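Local coordinates for periplasmic binding protein/LacI transcriptional regulator (Shewanella sp. ANA-3, PDB 5OCP) that binds arabinose in its furanose form, as both alpha and beta anomers, in the periplasm, probably handing it to the membrane components of an ABC transporter, at residues Ile61-Val66 / Ile86-Ile91; Gly9-Trp14 / Ala38-Glu43. One frame throughout, in Å; residues are numbered along the deposited sequence.

Contact 1: residues Ile61-Val66 / Ile86-Ile91; sequences IIAPVV and IVDRNI. With AHR (alpha-L-arabinofuranose), chain I; FUB (beta-L-arabinofuranose), chain J.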
loop_
_atom_site.group_PDB
_atom_site.type_symbol
_atom_site.label_atom_id
_atom_site.label_comp_id
_atom_site.label_asym_id
_atom_site.label_seq_id
_atom_site.Cartn_x
_atom_site.Cartn_y
_atom_site.Cartn_z
ATOM N N ILE A 61 7.954 -0.597 15.885
ATOM C CA ILE A 61 7.125 -1.023 14.699
ATOM C C ILE A 61 7.934 -0.578 13.470
ATOM O O ILE A 61 8.444 0.574 13.376
ATOM C CB ILE A 61 5.803 -0.321 14.707
ATOM C CG1 ILE A 61 5.019 -0.715 15.979
ATOM C CG2 ILE A 61 4.979 -0.685 13.430
ATOM C CD1 ILE A 61 3.768 0.127 16.197
ATOM N N ILE A 62 8.040 -1.493 12.520
ATOM C CA ILE A 62 8.747 -1.239 11.231
ATOM C C ILE A 62 7.796 -1.508 10.013
ATOM O O ILE A 62 7.190 -2.588 9.985
ATOM C CB ILE A 62 10.023 -2.092 11.038
ATOM C CG1 ILE A 62 10.984 -1.919 12.181
ATOM C CG2 ILE A 62 10.622 -1.843 9.653
ATOM C CD1 ILE A 62 12.142 -2.902 12.126
ATOM N N ALA A 63 7.596 -0.521 9.106
ATOM C CA ALA A 63 6.936 -0.708 7.859
ATOM C C ALA A 63 8.084 -0.815 6.849
ATOM O O ALA A 63 8.656 0.202 6.460
ATOM C CB ALA A 63 6.037 0.483 7.498
ATOM N N PRO A 64 8.506 -2.028 6.487
ATOM C CA PRO A 64 9.787 -2.103 5.760
ATOM C C PRO A 64 9.703 -1.763 4.273
ATOM O O PRO A 64 8.806 -2.231 3.569
ATOM C CB PRO A 64 10.158 -3.568 5.953
ATOM C CG PRO A 64 8.810 -4.266 5.950
ATOM C CD PRO A 64 7.986 -3.373 6.803
ATOM N N VAL A 65 10.589 -0.898 3.777
ATOM C CA VAL A 65 10.490 -0.471 2.359
ATOM C C VAL A 65 10.686 -1.601 1.342
ATOM O O VAL A 65 9.983 -1.685 0.331
ATOM C CB VAL A 65 11.419 0.770 2.067
ATOM C CG1 VAL A 65 12.890 0.467 2.332
ATOM C CG2 VAL A 65 11.093 1.345 0.698
ATOM N N VAL A 66 11.665 -2.462 1.686
ATOM C CA VAL A 66 11.983 -3.658 0.899
ATOM C C VAL A 66 12.151 -4.784 1.881
ATOM O O VAL A 66 12.129 -4.572 3.117
ATOM C CB VAL A 66 13.259 -3.478 0.009
ATOM C CG1 VAL A 66 12.986 -2.349 -1.008
ATOM C CG2 VAL A 66 14.510 -3.229 0.847
ATOM N N ILE A 86 6.182 -5.993 12.653
ATOM C CA ILE A 86 6.258 -5.574 11.282
ATOM C C ILE A 86 4.879 -5.222 10.843
ATOM O O ILE A 86 3.917 -5.925 11.164
ATOM C CB ILE A 86 6.783 -6.752 10.414
ATOM C CG1 ILE A 86 8.114 -7.298 10.910
ATOM C CG2 ILE A 86 6.873 -6.371 8.939
ATOM C CD1 ILE A 86 9.230 -6.253 10.952
ATOM N N VAL A 87 4.715 -4.132 10.067
ATOM C CA VAL A 87 3.437 -3.721 9.548
ATOM C C VAL A 87 3.552 -3.406 8.035
ATOM O O VAL A 87 4.590 -3.012 7.546
ATOM C CB VAL A 87 2.859 -2.487 10.225
ATOM C CG1 VAL A 87 2.550 -2.824 11.689
ATOM C CG2 VAL A 87 3.791 -1.292 10.138
ATOM N N ASP A 88 2.457 -3.643 7.355
ATOM C CA ASP A 88 2.265 -3.214 5.960
ATOM C C ASP A 88 3.019 -4.163 5.070
ATOM O O ASP A 88 2.465 -5.235 4.736
ATOM C CB ASP A 88 2.533 -1.701 5.821
ATOM C CG ASP A 88 2.751 -1.266 4.354
ATOM O OD1 ASP A 88 2.167 -1.916 3.435
ATOM O OD2 ASP A 88 3.565 -0.314 4.099
ATOM N N ARG A 89 4.263 -3.884 4.724
ATOM C CA ARG A 89 5.053 -4.783 3.891
ATOM C C ARG A 89 5.688 -5.888 4.738
ATOM O O ARG A 89 5.320 -6.083 5.931
ATOM C CB ARG A 89 6.051 -4.014 3.030
ATOM C CG ARG A 89 5.363 -2.958 2.183
ATOM C CD ARG A 89 6.363 -2.149 1.365
ATOM N NE ARG A 89 5.644 -1.083 0.599
ATOM C CZ ARG A 89 6.279 -0.108 -0.064
ATOM N NH1 ARG A 89 7.597 0.002 -0.064
ATOM N NH2 ARG A 89 5.567 0.869 -0.657
ATOM N N ASN A 90 6.506 -6.674 4.083
ATOM C CA ASN A 90 7.089 -7.844 4.770
ATOM C C ASN A 90 8.600 -7.755 4.749
ATOM O O ASN A 90 9.244 -7.063 3.962
ATOM C CB ASN A 90 6.650 -9.174 4.120
ATOM C CG ASN A 90 6.733 -10.387 5.059
ATOM O OD1 ASN A 90 6.936 -10.247 6.261
ATOM N ND2 ASN A 90 6.669 -11.579 4.477
ATOM N N ILE A 91 9.208 -8.582 5.588
ATOM C CA ILE A 91 10.657 -8.777 5.614
ATOM C C ILE A 91 10.927 -10.250 5.264
ATOM O O ILE A 91 10.047 -11.096 5.447
ATOM C CB ILE A 91 11.242 -8.405 6.984
ATOM C CG1 ILE A 91 10.740 -9.346 8.062
ATOM C CG2 ILE A 91 10.969 -6.935 7.327
ATOM C CD1 ILE A 91 11.365 -9.150 9.446
HETATM O O5 AHR I . 2.688 -0.994 1.090
HETATM C C5 AHR I . 1.483 -0.399 0.720
HETATM C C4 AHR I . 1.651 0.370 -0.577
HETATM O O4 AHR I . 2.717 1.286 -0.492
HETATM C C3 AHR I . 0.377 1.152 -0.948
HETATM O O3 AHR I . -0.487 0.300 -1.627
HETATM C C2 AHR I . 1.000 2.276 -1.759
HETATM O O2 AHR I . 0.223 3.427 -1.912
HETATM C C1 AHR I . 2.209 2.569 -0.888
HETATM O O1 AHR I . 3.129 3.202 -1.621
HETATM O O5 FUB J . 2.687 -0.994 1.090
HETATM C C5 FUB J . 1.485 -0.393 0.718
HETATM C C4 FUB J . 1.657 0.381 -0.579
HETATM O O4 FUB J . 2.730 1.288 -0.510
HETATM C C3 FUB J . 0.390 1.168 -0.949
HETATM O O3 FUB J . -0.482 0.308 -1.614
HETATM C C2 FUB J . 0.997 2.259 -1.824
HETATM O O2 FUB J . 0.219 3.429 -1.922
HETATM C C1 FUB J . 2.408 2.466 -1.272
HETATM O O1 FUB J . 2.344 3.477 -0.392
HETATM O O HOH W 1 8.933 -4.773 1.661
#
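Arg89 reaches from the loop after one strand across the loop after its neighbour, with its guanidinium group set between the backbone of Val65 and the bound sugar. Its chain is extended from CG to NE (chi2 178°, chi3 -177°), which carries three nitrogens to three acceptors near the guanidinium plane. Arg89 NH1 donates to Val65 O at 2.9 Å, on a lone pair in the carbonyl plane. Arg89 NE binds O5 of arabinofuranose at 3.0 Å, and NH2 binds the ring oxygen O4, both bonds nearly straight and the same for either anomer. Without the guanidinium, as with an alanine here, Val65 O and both sugar oxygens would probably lose these donors and a gap would open beside the ligand.

Asp88 comes to the sugar from the same loop: Asp88 OD1 lies 2.6 Å from O5, while OD2 is held by a salt bridge to Arg15. The rigid ring of Pro64 points at segment 86-91 and packs against Ile86 and Ile91. It crosses the Ile86 side chain at about a right angle, CD against CG2, and Pro64 CG packs against Ile91 CG2 at 3.7 Å. A water donates to both Pro64 O and Asn90 O, tying the two loops together by their carbonyls.

Deeper in the sheet, branched aliphatic residues suit the buried strands. The CG2 methyl of Ile61 rests on both methyls of Val87, 3.6 Å from Val87 CG2, and Ala63 CB is small enough to sit beside that same methyl. Val87 N donates to Ile62 O at 2.9 Å, continuing the parallel pairing of Ile62 with Ile86. Strand 59-62, helix 71-79 and strand 84-87 form a beta-alpha-beta crossover in a parallel sheet, with ligand-binding residues on the loop at the carboxyl end of a strand, as in other periplasmic sugar-binding proteins.

Contact 2: residues Gly9-Trp14 / Ala38-Glu43; sequences GSESGW and AQQKQE. With FUB (beta-L-arabinofuranose), chain J; AHR (alpha-L-arabinofuranose), chain I.
Gln40 meets the loop Gly9-Glu11 with both ends of its carboxamide, and these two hydrogen bonds are the polar core of the contact. Gln40 OE1 accepts from Ser10 N at 2.9 Å, in the carbonyl plane on a lone pair and almost straight (170°). Gln40 NE2 donates to Glu11 OE1, also at 2.9 Å; this donor stays close to the amide plane but comes down on the oxygen from above the carboxylate, the two planes being 77° apart. A bend at chi2 (-53°) brings the amide back over the loop, where acceptor and donor are both used and its rotation is fixed. Glutamine suits the place because one flat group offers both.

Van der Waals contact is modest and gathers round the same amide. Gly9 CA lies 3.4 Å from Gln40 OE1, and a side chain on Gly9 would run into that oxygen, consistent with a glycine at this position. Glu11 CB packs on Gln40 NE2 at 3.6 Å. The amide is presented by a type I' turn from Ala38 to Lys41, closed by Lys41 N to Ala38 O.

Sugar contacts form the third group. Glu11 OE2 is 2.6 Å from O1 of either anomer and is also paired with Arg15 in a salt bridge. Ser12, the N-cap of helix 13-29, sets OG 2.9 Å from O2 while also bonding Arg15 N, and Trp14 places CZ3 3.8 Å from C5.

The two oxygens of Glu11 therefore serve different neighbours, OE1 the amide and OE2 the sugar and Arg15. Gln40 probably acts from the second shell, helping to hold the Glu11 carboxylate. A neutral donor on one oxygen and a cation on the other would probably favour the charged form of Glu11.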
loop_
_atom_site.group_PDB
_atom_site.type_symbol
_atom_site.label_atom_id
_atom_site.label_comp_id
_atom_site.label_asym_id
_atom_site.label_seq_id
_atom_site.Cartn_x
_atom_site.Cartn_y
_atom_site.Cartn_z
ATOM N N GLY A 9 8.306 6.439 4.154
ATOM C CA GLY A 9 8.371 7.714 3.460
ATOM C C GLY A 9 6.994 8.309 3.261
ATOM O O GLY A 9 6.110 8.097 4.078
ATOM N N SER A 10 6.817 8.998 2.141
ATOM C CA SER A 10 5.590 9.736 1.826
ATOM C C SER A 10 5.283 9.661 0.345
ATOM O O SER A 10 4.786 10.614 -0.255
ATOM C CB SER A 10 5.707 11.169 2.362
ATOM O OG SER A 10 6.810 11.754 1.742
ATOM N N GLU A 11 5.567 8.513 -0.276
ATOM C CA GLU A 11 5.461 8.356 -1.716
ATOM C C GLU A 11 4.017 8.489 -2.297
ATOM O O GLU A 11 3.852 8.759 -3.474
ATOM C CB GLU A 11 6.072 7.022 -2.182
ATOM C CG GLU A 11 5.350 5.710 -1.815
ATOM C CD GLU A 11 5.515 5.233 -0.366
ATOM O OE1 GLU A 11 6.244 5.864 0.428
ATOM O OE2 GLU A 11 4.807 4.273 0.019
ATOM N N SER A 12 3.001 8.200 -1.475
ATOM C CA SER A 12 1.606 8.172 -1.911
ATOM C C SER A 12 0.821 8.834 -0.807
ATOM O O SER A 12 1.178 8.790 0.383
ATOM C CB SER A 12 1.078 6.703 -2.193
ATOM O OG SER A 12 1.047 6.010 -0.948
ATOM N N GLY A 13 -0.324 9.357 -1.197
ATOM C CA GLY A 13 -1.323 9.730 -0.269
ATOM C C GLY A 13 -1.792 8.632 0.661
ATOM O O GLY A 13 -2.057 8.902 1.886
ATOM N N TRP A 14 -1.849 7.392 0.195
ATOM C CA TRP A 14 -2.083 6.295 1.115
ATOM C C TRP A 14 -1.051 6.244 2.267
ATOM O O TRP A 14 -1.421 6.175 3.476
ATOM C CB TRP A 14 -2.194 4.904 0.425
ATOM C CG TRP A 14 -2.532 3.888 1.464
ATOM C CD1 TRP A 14 -3.843 3.545 1.900
ATOM C CD2 TRP A 14 -1.663 3.121 2.298
ATOM N NE1 TRP A 14 -3.768 2.618 2.917
ATOM C CE2 TRP A 14 -2.472 2.398 3.230
ATOM C CE3 TRP A 14 -0.275 3.011 2.430
ATOM C CZ2 TRP A 14 -1.920 1.528 4.160
ATOM C CZ3 TRP A 14 0.253 2.142 3.332
ATOM C CH2 TRP A 14 -0.559 1.430 4.209
ATOM N N ALA A 38 11.654 7.812 6.713
ATOM C CA ALA A 38 12.949 7.444 6.073
ATOM C C ALA A 38 13.171 8.022 4.700
ATOM O O ALA A 38 14.248 7.777 4.061
ATOM C CB ALA A 38 13.076 5.926 6.040
ATOM N N GLN A 39 12.262 8.831 4.188
ATOM C CA GLN A 39 12.426 9.403 2.875
ATOM C C GLN A 39 12.762 8.407 1.771
ATOM O O GLN A 39 13.626 8.629 0.916
ATOM C CB GLN A 39 13.388 10.620 2.912
ATOM C CG GLN A 39 12.907 11.632 3.952
ATOM C CD GLN A 39 13.764 12.896 4.073
ATOM O OE1 GLN A 39 14.879 12.949 3.605
ATOM N NE2 GLN A 39 13.233 13.892 4.778
ATOM N N GLN A 40 12.052 7.292 1.834
ATOM C CA GLN A 40 12.186 6.202 0.844
ATOM C C GLN A 40 13.461 5.342 0.951
ATOM O O GLN A 40 13.631 4.459 0.091
ATOM C CB GLN A 40 11.944 6.642 -0.600
ATOM C CG GLN A 40 10.979 7.815 -0.850
ATOM C CD GLN A 40 9.599 7.677 -0.220
ATOM O OE1 GLN A 40 9.019 8.721 0.297
ATOM N NE2 GLN A 40 9.031 6.421 -0.275
ATOM N N LYS A 41 14.345 5.578 1.913
ATOM C CA LYS A 41 15.647 4.876 1.961
ATOM C C LYS A 41 15.726 3.879 3.106
ATOM O O LYS A 41 15.595 4.240 4.292
ATOM C CB LYS A 41 16.794 5.872 2.010
ATOM C CG LYS A 41 16.775 6.800 0.810
ATOM C CD LYS A 41 17.896 7.813 0.954
ATOM C CE LYS A 41 18.103 8.576 -0.360
ATOM N NZ LYS A 41 19.552 8.934 -0.538
ATOM N N GLN A 42 16.000 2.600 2.800
ATOM C CA GLN A 42 16.100 1.610 3.828
ATOM C C GLN A 42 17.173 1.964 4.858
ATOM O O GLN A 42 17.057 1.730 6.061
ATOM C CB GLN A 42 16.375 0.204 3.219
ATOM C CG GLN A 42 16.639 -0.835 4.335
ATOM C CD GLN A 42 16.756 -2.218 3.799
ATOM O OE1 GLN A 42 17.169 -2.353 2.638
ATOM N NE2 GLN A 42 16.350 -3.279 4.613
ATOM N N GLU A 43 18.271 2.540 4.387
ATOM C CA GLU A 43 19.290 2.917 5.293
ATOM C C GLU A 43 18.843 3.863 6.365
ATOM O O GLU A 43 19.274 3.768 7.478
ATOM C CB GLU A 43 20.502 3.510 4.529
ATOM C CG GLU A 43 21.505 2.440 4.224
ATOM C CD GLU A 43 21.977 1.668 5.506
ATOM O OE1 GLU A 43 22.081 0.409 5.458
ATOM O OE2 GLU A 43 22.159 2.304 6.599
HETATM O O5 FUB J . 2.687 -0.994 1.090
HETATM C C5 FUB J . 1.485 -0.393 0.718
HETATM C C4 FUB J . 1.657 0.381 -0.579
HETATM O O4 FUB J . 2.730 1.288 -0.510
HETATM C C3 FUB J . 0.390 1.168 -0.949
HETATM O O3 FUB J . -0.482 0.308 -1.614
HETATM C C2 FUB J . 0.997 2.259 -1.824
HETATM O O2 FUB J . 0.219 3.429 -1.922
HETATM C C1 FUB J . 2.408 2.466 -1.272
HETATM O O1 FUB J . 2.344 3.477 -0.392
HETATM O O5 AHR I . 2.688 -0.994 1.090
HETATM C C5 AHR I . 1.483 -0.399 0.720
HETATM C C4 AHR I . 1.651 0.370 -0.577
HETATM O O4 AHR I . 2.717 1.286 -0.492
HETATM C C3 AHR I . 0.377 1.152 -0.948
HETATM O O3 AHR I . -0.487 0.300 -1.627
HETATM C C2 AHR I . 1.000 2.276 -1.759
HETATM O O2 AHR I . 0.223 3.427 -1.912
HETATM C C1 AHR I . 2.209 2.569 -0.888
HETATM O O1 AHR I . 3.129 3.202 -1.621
#

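In the fold
Contacts 1 and 2, with centres 12 Å apart, gather loops from the carboxyl ends of strands in one parallel sheet and converge on the same arabinofuranose. Contact 1 serves O4 and O5 through Arg89 and Asp88; contact 2 serves O1 and O2 through Glu11 and Ser12. They touch directly where Arg89 NH2 approaches Glu11 OE2 at 3.6 Å, a long, weak ion pair beside the sugar. Farther from the ligand they pack, with Val65 CG1 3.6 Å from Gln42 CB. Arg15 bridges them too, pairing with both Asp88 and Glu11. Arg143 and Asn195 bind the sugar as well, so the two contacts supply part of the pocket.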